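Local coordinates for endoglucanase (Clostridium thermocellum, PDB 2E4T), which hydrolyses internal beta-1,4-glucosidic bonds of cellulose and xyloglucan, the chain here being its glycoside hydrolase family 44 module, at residues 51-56 against 85-90; 105-110 against 179-184; 420-425 against 434-439. One frame throughout, in Å; residues are numbered along the deposited sequence. Where two conformers were deposited one is given.

Contact 1 of 3, residues 51-56 against 85-90. With CA (calcium ion), chain C.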
loop_
_atom_site.group_PDB
_atom_site.type_symbol
_atom_site.label_atom_id
_atom_site.label_comp_id
_atom_site.label_asym_id
_atom_site.label_seq_id
_atom_site.Cartn_x
_atom_site.Cartn_y
_atom_site.Cartn_z
ATOM N N TYR A 51 3.145 20.086 0.160
ATOM C CA TYR A 51 4.563 20.129 -0.159
ATOM C C TYR A 51 4.814 20.931 -1.438
ATOM O O TYR A 51 4.192 20.679 -2.470
ATOM C CB TYR A 51 5.073 18.680 -0.360
ATOM C CG TYR A 51 6.490 18.620 -0.914
ATOM C CD1 TYR A 51 7.591 18.987 -0.130
ATOM C CD2 TYR A 51 6.710 18.249 -2.240
ATOM C CE1 TYR A 51 8.870 18.950 -0.643
ATOM C CE2 TYR A 51 8.001 18.227 -2.771
ATOM C CZ TYR A 51 9.073 18.605 -1.982
ATOM O OH TYR A 51 10.333 18.605 -2.551
ATOM N N ASN A 52 5.759 21.887 -1.347
ATOM C CA ASN A 52 6.127 22.740 -2.465
ATOM C C ASN A 52 7.483 22.292 -2.989
ATOM O O ASN A 52 8.504 22.501 -2.337
ATOM C CB ASN A 52 6.189 24.184 -1.977
ATOM C CG ASN A 52 6.514 25.169 -3.069
ATOM O OD1 ASN A 52 7.051 24.805 -4.120
ATOM N ND2 ASN A 52 6.180 26.442 -2.816
ATOM N N TRP A 53 7.523 21.684 -4.194
ATOM C CA TRP A 53 8.781 21.151 -4.686
ATOM C C TRP A 53 9.828 22.261 -4.938
ATOM O O TRP A 53 11.028 21.976 -5.010
ATOM C CB TRP A 53 8.560 20.347 -5.985
ATOM C CG TRP A 53 8.347 21.177 -7.212
ATOM C CD1 TRP A 53 7.202 21.797 -7.612
ATOM C CD2 TRP A 53 9.330 21.434 -8.240
ATOM N NE1 TRP A 53 7.397 22.441 -8.828
ATOM C CE2 TRP A 53 8.684 22.224 -9.218
ATOM C CE3 TRP A 53 10.660 21.046 -8.435
ATOM C CZ2 TRP A 53 9.342 22.608 -10.405
ATOM C CZ3 TRP A 53 11.306 21.428 -9.597
ATOM C CH2 TRP A 53 10.645 22.192 -10.565
ATOM N N GLU A 54 9.366 23.505 -5.119
ATOM C CA GLU A 54 10.330 24.557 -5.457
ATOM C C GLU A 54 11.243 24.902 -4.302
ATOM O O GLU A 54 12.388 25.288 -4.519
ATOM C CB GLU A 54 9.603 25.822 -5.921
ATOM C CG GLU A 54 8.695 25.599 -7.122
ATOM C CD GLU A 54 8.077 26.903 -7.643
ATOM O OE1 GLU A 54 8.101 27.941 -6.900
ATOM O OE2 GLU A 54 7.554 26.914 -8.787
ATOM N N ASN A 55 10.708 24.811 -3.068
ATOM C CA ASN A 55 11.461 25.245 -1.858
ATOM C C ASN A 55 11.431 24.237 -0.742
ATOM O O ASN A 55 12.069 24.471 0.294
ATOM C CB ASN A 55 10.985 26.620 -1.420
ATOM C CG ASN A 55 9.528 26.616 -1.115
ATOM O OD1 ASN A 55 8.930 25.587 -0.758
ATOM N ND2 ASN A 55 8.907 27.792 -1.246
ATOM N N ASN A 56 10.731 23.101 -0.903
ATOM C CA ASN A 56 10.686 21.995 0.065
ATOM C C ASN A 56 9.872 22.269 1.332
ATOM O O ASN A 56 9.862 21.386 2.206
ATOM C CB ASN A 56 12.069 21.455 0.405
ATOM C CG ASN A 56 12.777 20.996 -0.835
ATOM O OD1 ASN A 56 12.376 19.995 -1.470
ATOM N ND2 ASN A 56 13.815 21.714 -1.223
ATOM N N THR A 85 17.592 23.330 -2.713
ATOM C CA THR A 85 17.612 22.754 -4.042
ATOM C C THR A 85 16.234 22.213 -4.366
ATOM O O THR A 85 15.630 21.482 -3.519
ATOM C CB THR A 85 18.633 21.644 -4.140
ATOM O OG1 THR A 85 19.891 22.174 -3.771
ATOM C CG2 THR A 85 18.722 20.989 -5.504
ATOM N N PRO A 86 15.654 22.558 -5.521
ATOM C CA PRO A 86 14.317 22.063 -5.865
ATOM C C PRO A 86 14.225 20.548 -5.687
ATOM O O PRO A 86 15.130 19.794 -6.073
ATOM C CB PRO A 86 14.102 22.482 -7.320
ATOM C CG PRO A 86 14.972 23.760 -7.416
ATOM C CD PRO A 86 16.222 23.412 -6.590
ATOM N N ALA A 87 13.079 20.141 -5.140
ATOM C CA ALA A 87 12.734 18.727 -5.011
ATOM C C ALA A 87 13.696 17.934 -4.165
ATOM O O ALA A 87 13.609 16.691 -4.197
ATOM C CB ALA A 87 12.541 18.064 -6.397
ATOM N N SER A 88 14.552 18.560 -3.341
ATOM C CA SER A 88 15.523 17.756 -2.574
ATOM C C SER A 88 14.840 16.798 -1.612
ATOM O O SER A 88 15.413 15.717 -1.316
ATOM C CB SER A 88 16.534 18.636 -1.867
ATOM O OG SER A 88 15.849 19.444 -0.923
ATOM N N VAL A 89 13.660 17.112 -1.086
ATOM C CA VAL A 89 12.949 16.112 -0.263
ATOM C C VAL A 89 12.720 14.842 -1.102
ATOM O O VAL A 89 12.918 13.717 -0.607
ATOM C CB VAL A 89 11.617 16.713 0.238
ATOM C CG1 VAL A 89 10.660 15.636 0.715
ATOM C CG2 VAL A 89 11.901 17.702 1.333
ATOM N N VAL A 90 12.231 15.011 -2.323
ATOM C CA VAL A 90 11.850 13.880 -3.181
ATOM C C VAL A 90 13.072 13.187 -3.768
ATOM O O VAL A 90 13.095 11.942 -3.866
ATOM C CB VAL A 90 10.832 14.344 -4.229
ATOM C CG1 VAL A 90 10.619 13.293 -5.288
ATOM C CG2 VAL A 90 9.518 14.688 -3.520
HETATM CA CA CA C . 6.872 29.261 -8.662
HETATM O O HOH W 1 6.945 29.096 -11.034
HETATM O O HOH W 2 6.301 30.308 -6.592
#
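Asn56 OD1 is gripped from two residues at once. Tyr51 OH donates to Asn56 OD1 at 2.7 Å. From the other segment, Val89 N donates to Asn56 OD1 at 3.2 Å. That N-H points almost straight at the oxygen (177°), but it comes from well above the carbonyl plane. The other end of the amide is held too: Asn56 ND2 gives a bond to Thr85 O, 2.9 Å, that lies in the amide plane, and also bonds Trp83 O. The flip of the amide is therefore fixed. Thr85 O also takes Ser88 N, on the opposite face of its carbonyl plane, which closes a type II beta turn, Thr85 to Ser88, that leads into helix 88-99. Ala87, the N-cap residue, donates its N to Trp53 O at 2.8 Å.

CG of Tyr51 stands anti to the backbone N (chi1 171°), and the phenol end reaches Val89, with CE1 3.7 Å from Val89 CB. Pro86 CB meets the Trp53 ring obliquely at CZ3, while Ala87 CB lies at the ring edge. Glu54 turns away and binds calcium with both OE1 and OE2; Asp150, Asp153 and Tyr155 complete the protein ligands. The contact thus ties the calcium loop to the start of helix 88-99. Helix 71-75 touches it through Leu72 and Leu73, and helix 158-169 through Phe161, which stacks on Trp53.

Contact 2 of 3, residues 105-110 against 179-184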
loop_
_atom_site.group_PDB
_atom_site.type_symbol
_atom_site.label_atom_id
_atom_site.label_comp_id
_atom_site.label_asym_id
_atom_site.label_seq_id
_atom_site.Cartn_x
_atom_site.Cartn_y
_atom_site.Cartn_z
ATOM N N THR A 105 9.260 3.517 -6.847
ATOM C CA THR A 105 9.032 4.698 -6.053
ATOM C C THR A 105 7.751 5.359 -6.543
ATOM O O THR A 105 7.567 5.567 -7.755
ATOM C CB THR A 105 10.203 5.669 -6.186
ATOM O OG1 THR A 105 11.374 5.025 -5.655
ATOM C CG2 THR A 105 9.952 6.957 -5.398
ATOM N N LEU A 106 6.859 5.658 -5.585
ATOM C CA LEU A 106 5.581 6.322 -5.818
ATOM C C LEU A 106 5.629 7.692 -5.132
ATOM O O LEU A 106 5.817 7.770 -3.919
ATOM C CB LEU A 106 4.466 5.463 -5.196
ATOM C CG LEU A 106 3.075 6.088 -5.161
ATOM C CD1 LEU A 106 2.588 6.425 -6.568
ATOM C CD2 LEU A 106 2.092 5.128 -4.499
ATOM N N ILE A 107 5.550 8.762 -5.957
ATOM C CA ILE A 107 5.647 10.125 -5.440
ATOM C C ILE A 107 4.277 10.804 -5.507
ATOM O O ILE A 107 3.668 10.893 -6.574
ATOM C CB ILE A 107 6.689 10.933 -6.265
ATOM C CG1 ILE A 107 8.083 10.330 -6.126
ATOM C CG2 ILE A 107 6.663 12.419 -5.886
ATOM C CD1 ILE A 107 8.612 10.171 -4.712
ATOM N N THR A 108 3.859 11.352 -4.366
ATOM C CA THR A 108 2.601 12.122 -4.354
ATOM C C THR A 108 2.818 13.499 -4.947
ATOM O O THR A 108 3.758 14.243 -4.570
ATOM C CB THR A 108 2.082 12.221 -2.942
ATOM O OG1 THR A 108 1.764 10.878 -2.470
ATOM C CG2 THR A 108 0.798 13.049 -2.867
ATOM N N LEU A 109 1.915 13.848 -5.864
ATOM C CA LEU A 109 1.795 15.186 -6.429
ATOM C C LEU A 109 0.603 15.896 -5.753
ATOM O O LEU A 109 -0.268 15.289 -5.144
ATOM C CB LEU A 109 1.601 15.120 -7.951
ATOM C CG LEU A 109 2.744 14.406 -8.692
ATOM C CD1 LEU A 109 2.384 14.343 -10.188
ATOM C CD2 LEU A 109 4.077 15.110 -8.470
ATOM N N GLN A 110 0.607 17.243 -5.908
ATOM C CA GLN A 110 -0.242 18.101 -5.102
ATOM C C GLN A 110 -1.463 18.570 -5.915
ATOM O O GLN A 110 -1.322 19.217 -6.960
ATOM C CB GLN A 110 0.606 19.312 -4.659
ATOM C CG GLN A 110 1.691 18.919 -3.656
ATOM C CD GLN A 110 2.761 17.980 -4.196
ATOM O OE1 GLN A 110 3.365 18.242 -5.258
ATOM N NE2 GLN A 110 3.014 16.883 -3.462
ATOM N N LYS A 179 8.453 5.480 -10.992
ATOM C CA LYS A 179 7.455 4.746 -11.755
ATOM C C LYS A 179 6.043 5.250 -11.610
ATOM O O LYS A 179 5.239 5.083 -12.542
ATOM C CB LYS A 179 7.522 3.237 -11.452
ATOM C CG LYS A 179 8.688 2.533 -12.060
ATOM C CD LYS A 179 8.652 1.003 -11.674
ATOM C CE LYS A 179 9.647 0.125 -12.374
ATOM N NZ LYS A 179 11.025 0.412 -11.937
ATOM N N GLY A 180 5.708 5.844 -10.451
ATOM C CA GLY A 180 4.336 6.218 -10.210
ATOM C C GLY A 180 4.197 7.543 -9.504
ATOM O O GLY A 180 5.081 7.955 -8.748
ATOM N N TYR A 181 3.040 8.187 -9.771
ATOM C CA TYR A 181 2.665 9.407 -9.098
ATOM C C TYR A 181 1.259 9.260 -8.589
ATOM O O TYR A 181 0.372 8.708 -9.255
ATOM C CB TYR A 181 2.724 10.616 -10.058
ATOM C CG TYR A 181 4.129 10.887 -10.555
ATOM C CD1 TYR A 181 5.045 11.564 -9.764
ATOM C CD2 TYR A 181 4.555 10.380 -11.784
ATOM C CE1 TYR A 181 6.367 11.780 -10.200
ATOM C CE2 TYR A 181 5.857 10.555 -12.211
ATOM C CZ TYR A 181 6.782 11.240 -11.413
ATOM O OH TYR A 181 8.083 11.453 -11.793
ATOM N N SER A 182 1.022 9.816 -7.375
ATOM C CA SER A 182 -0.310 9.818 -6.778
ATOM C C SER A 182 -0.969 11.183 -6.916
ATOM O O SER A 182 -0.299 12.229 -6.793
ATOM C CB SER A 182 -0.173 9.480 -5.280
ATOM O OG SER A 182 -1.389 9.494 -4.561
ATOM N N ILE A 183 -2.290 11.146 -7.119
ATOM C CA ILE A 183 -3.109 12.365 -7.137
ATOM C C ILE A 183 -3.379 12.757 -5.640
ATOM O O ILE A 183 -4.420 12.471 -5.067
ATOM C CB ILE A 183 -4.390 12.158 -7.916
ATOM C CG1 ILE A 183 -4.099 11.670 -9.341
ATOM C CG2 ILE A 183 -5.132 13.505 -8.025
ATOM C CD1 ILE A 183 -5.217 11.073 -10.061
ATOM N N ASP A 184 -2.366 13.374 -5.035
ATOM C CA ASP A 184 -2.526 13.856 -3.650
ATOM C C ASP A 184 -2.819 12.678 -2.698
ATOM O O ASP A 184 -2.335 11.547 -2.927
ATOM C CB ASP A 184 -3.539 15.021 -3.612
ATOM C CG ASP A 184 -3.306 16.039 -2.524
ATOM O OD1 ASP A 184 -3.532 15.683 -1.338
ATOM O OD2 ASP A 184 -2.913 17.194 -2.853
HETATM O O HOH W 3 10.597 3.780 -9.405
#
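Strands 105-109 and 180-183 run parallel as neighbours in the eight-stranded sheet of the TIM barrel. Their axes come within 4.4 Å and are inclined by 32°. The chain leaves the first strand and returns to the second after helix 158-169. The two strands and this helix form a beta-alpha-beta crossover, with further short strands in the connection. The backbone bonds alternate: Gly180 N to Thr105 O, Ile107 N to Gly180 O, Ser182 N to Ile107 O and Leu109 N to Ser182 O. The last two measure 3.0 Å from Ser182 N to Ile107 O and 2.9 Å from Leu109 N to Ser182 O. Past the strand, Asp184 N reaches Leu109 O in a weak bond as the chain bends in an inverse gamma turn centred on Ile183. At the other end a water accepts from Thr105 N and, weakly, from Lys179 N.

Ile107, Leu109 and Tyr181 share the face of the sheet turned to the helices. Leu109 slants across the base of the tyrosine, with CD1 3.7 Å from Tyr181 CB. Ile107 CB lies 3.9 Å from Tyr181 CD1. Leu165 and Val218, from helices 158-169 and 204-221, also touch the tyrosine side chain.

Leu106, Thr108 and Ser182 belong to the other face. Leu106 CD1 lies over the Gly180 peptide, 3.5 Å from Gly180 C. Thr108 OG1 bonds Phe43 O of the next strand. The carboxylate of Asp184 is held by several donors: OD1 takes Thr49 OG1 and Trp190 NE1, and OD2 takes the backbone N of Ala111 and Ala112.

Contact 3 of 3, residues 420-425 against 434-439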
loop_
_atom_site.group_PDB
_atom_site.type_symbol
_atom_site.label_atom_id
_atom_site.label_comp_id
_atom_site.label_asym_id
_atom_site.label_seq_id
_atom_site.Cartn_x
_atom_site.Cartn_y
_atom_site.Cartn_z
ATOM N N THR A 420 5.346 -16.361 -8.829
ATOM C CA THR A 420 4.164 -16.917 -9.480
ATOM C C THR A 420 3.383 -17.704 -8.427
ATOM O O THR A 420 3.873 -18.724 -7.900
ATOM C CB THR A 420 4.578 -17.827 -10.642
ATOM O OG1 THR A 420 5.233 -17.015 -11.610
ATOM C CG2 THR A 420 3.351 -18.500 -11.285
ATOM N N SER A 421 2.181 -17.206 -8.095
ATOM C CA SER A 421 1.297 -17.900 -7.189
ATOM C C SER A 421 0.793 -19.200 -7.794
ATOM O O SER A 421 0.508 -19.233 -9.020
ATOM C CB SER A 421 0.100 -16.965 -6.947
ATOM O OG SER A 421 -0.913 -17.575 -6.147
ATOM N N VAL A 422 0.672 -20.266 -6.989
ATOM C CA VAL A 422 0.107 -21.514 -7.435
ATOM C C VAL A 422 -0.962 -21.962 -6.439
ATOM O O VAL A 422 -0.985 -21.523 -5.243
ATOM C CB VAL A 422 1.138 -22.632 -7.664
ATOM C CG1 VAL A 422 2.200 -22.153 -8.612
ATOM C CG2 VAL A 422 1.752 -23.119 -6.356
ATOM N N LYS A 423 -1.817 -22.894 -6.875
ATOM C CA LYS A 423 -2.925 -23.331 -6.044
ATOM C C LYS A 423 -2.433 -23.982 -4.735
ATOM O O LYS A 423 -1.608 -24.911 -4.756
ATOM C CB LYS A 423 -3.766 -24.365 -6.839
ATOM C CG LYS A 423 -5.005 -24.831 -6.090
ATOM C CD LYS A 423 -5.860 -25.739 -7.012
ATOM C CE LYS A 423 -7.200 -26.114 -6.333
ATOM N NZ LYS A 423 -8.030 -24.874 -6.046
ATOM N N CYS A 424 -3.020 -23.528 -3.610
ATOM C CA CYS A 424 -2.593 -24.008 -2.293
ATOM C C CYS A 424 -3.801 -23.829 -1.368
ATOM O O CYS A 424 -4.175 -22.691 -1.063
ATOM C CB CYS A 424 -1.404 -23.194 -1.787
ATOM S SG CYS A 424 -0.858 -23.609 -0.137
ATOM N N GLU A 425 -4.422 -24.935 -0.974
ATOM C CA GLU A 425 -5.660 -24.921 -0.208
ATOM C C GLU A 425 -5.414 -25.490 1.174
ATOM O O GLU A 425 -4.723 -26.491 1.290
ATOM C CB GLU A 425 -6.745 -25.716 -0.943
ATOM C CG GLU A 425 -7.001 -25.295 -2.407
ATOM C CD GLU A 425 -7.441 -23.882 -2.587
ATOM O OE1 GLU A 425 -7.976 -23.258 -1.644
ATOM O OE2 GLU A 425 -7.269 -23.348 -3.718
ATOM N N ALA A 434 -2.070 -20.600 4.189
ATOM C CA ALA A 434 -0.943 -21.118 3.457
ATOM C C ALA A 434 -0.979 -20.529 2.061
ATOM O O ALA A 434 -2.027 -20.493 1.418
ATOM C CB ALA A 434 -0.950 -22.678 3.413
ATOM N N TYR A 435 0.208 -20.090 1.610
ATOM C CA TYR A 435 0.377 -19.536 0.274
ATOM C C TYR A 435 1.550 -20.215 -0.385
ATOM O O TYR A 435 2.579 -20.435 0.258
ATOM C CB TYR A 435 0.670 -17.994 0.347
ATOM C CG TYR A 435 -0.398 -17.287 1.118
ATOM C CD1 TYR A 435 -1.621 -16.967 0.511
ATOM C CD2 TYR A 435 -0.275 -17.011 2.497
ATOM C CE1 TYR A 435 -2.653 -16.400 1.218
ATOM C CE2 TYR A 435 -1.305 -16.463 3.226
ATOM C CZ TYR A 435 -2.505 -16.189 2.595
ATOM O OH TYR A 435 -3.606 -15.681 3.276
ATOM N N ALA A 436 1.438 -20.521 -1.688
ATOM C CA ALA A 436 2.508 -21.218 -2.375
ATOM C C ALA A 436 2.868 -20.457 -3.672
ATOM O O ALA A 436 2.009 -19.808 -4.279
ATOM C CB ALA A 436 2.116 -22.657 -2.723
ATOM N N SER A 437 4.148 -20.583 -4.032
ATOM C CA SER A 437 4.595 -19.928 -5.245
ATOM C C SER A 437 5.803 -20.680 -5.810
ATOM O O SER A 437 6.506 -21.450 -5.146
ATOM C CB SER A 437 5.018 -18.479 -4.964
ATOM O OG SER A 437 6.087 -18.455 -4.015
ATOM N N ILE A 438 6.023 -20.383 -7.095
ATOM C CA ILE A 438 7.203 -20.847 -7.841
ATOM C C ILE A 438 7.867 -19.609 -8.455
ATOM O O ILE A 438 7.405 -18.479 -8.312
ATOM C CB ILE A 438 6.813 -21.912 -8.893
ATOM C CG1 ILE A 438 5.904 -21.312 -9.968
ATOM C CG2 ILE A 438 6.216 -23.119 -8.180
ATOM C CD1 ILE A 438 5.534 -22.312 -11.087
ATOM N N VAL A 439 8.978 -19.834 -9.184
ATOM C CA VAL A 439 9.734 -18.768 -9.799
ATOM C C VAL A 439 9.483 -18.814 -11.302
ATOM O O VAL A 439 9.846 -19.800 -11.969
ATOM C CB VAL A 439 11.211 -18.880 -9.491
ATOM C CG1 VAL A 439 12.006 -17.740 -10.154
ATOM C CG2 VAL A 439 11.433 -18.912 -7.966
HETATM O O HOH W 4 -0.129 -17.307 -3.662
HETATM O O HOH W 5 -1.071 -19.827 -3.025
HETATM O O HOH W 6 -3.156 -20.136 -1.121
#
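Ala434 begins the contact with its methyl, CB, against the sulfur of Cys424, 3.7 Å from CB to SG. The sulfur reaches this methyl because it is anti to the cysteine N (chi1 176°). A water lies 2.8 Å from both Ala434 O and Cys424 O and bridges the two backbones. Tyr435 faces away from strand 420-425, and its OH bonds Asp376 OD1.

The Ala436 methyl lies on the face of the sheet shared with Val422 and Ile438, touching Val422 and Cys424. Ala436 CB is 3.7 Å from Val422 CG2 and equally far from Cys424 CB. Its N donates to a second water, which also lies within bonding distance of Val422 O, so water again lies between the backbones. Ala436 O accepts from Val422 N at 3.1 Å, the donor standing well above the carbonyl plane. The two strands form an antiparallel beta hairpin in the mixed sheet of the beta domain beside the TIM barrel. Strand 8-22 flanks the hairpin at 420-426, and strand 442-452 flanks it at 432-439.

Ser437 pairs with Ser421 at a non-hydrogen-bonded position. Ser437 CA makes a CA-H...O contact with Thr420 O, 3.0 Å away. Ile438 then makes the regular hydrogen-bonded pair with Thr420: Ile438 N donates to Thr420 O at 2.8 Å, and Thr420 N returns a bond to Ile438 O. Ile438 CG1 sits between its own N and carbonyl carbon (chi1 65°). There it lies 3.8 Å from Thr420 CB, while Val422 CG1 packs on the same branch at about a right angle, 4.0 Å from Ile438 CG1.

The three contacts follow one another along the chain, each closing before the next opens. Contacts 1 and 2 are neighbours, with centres about 14 Å apart. Helix 88-99 leads from contact 1 into strand 104-109 of contact 2, and the two touch where Val90 CG1 meets Ile107 CD1 and Tyr51 O meets Gln110 CG. Together they join the calcium-bearing loop region to the barrel wall. Contact 3 belongs to the other sheet, across the chain's centre. Its centre lies about 31 Å from that of contact 2 and about 43 Å from that of contact 1, with no touch to either. Contacts 1 and 2 thus belong to the TIM-like barrel and its loops, and contact 3 to the beta domain beside it.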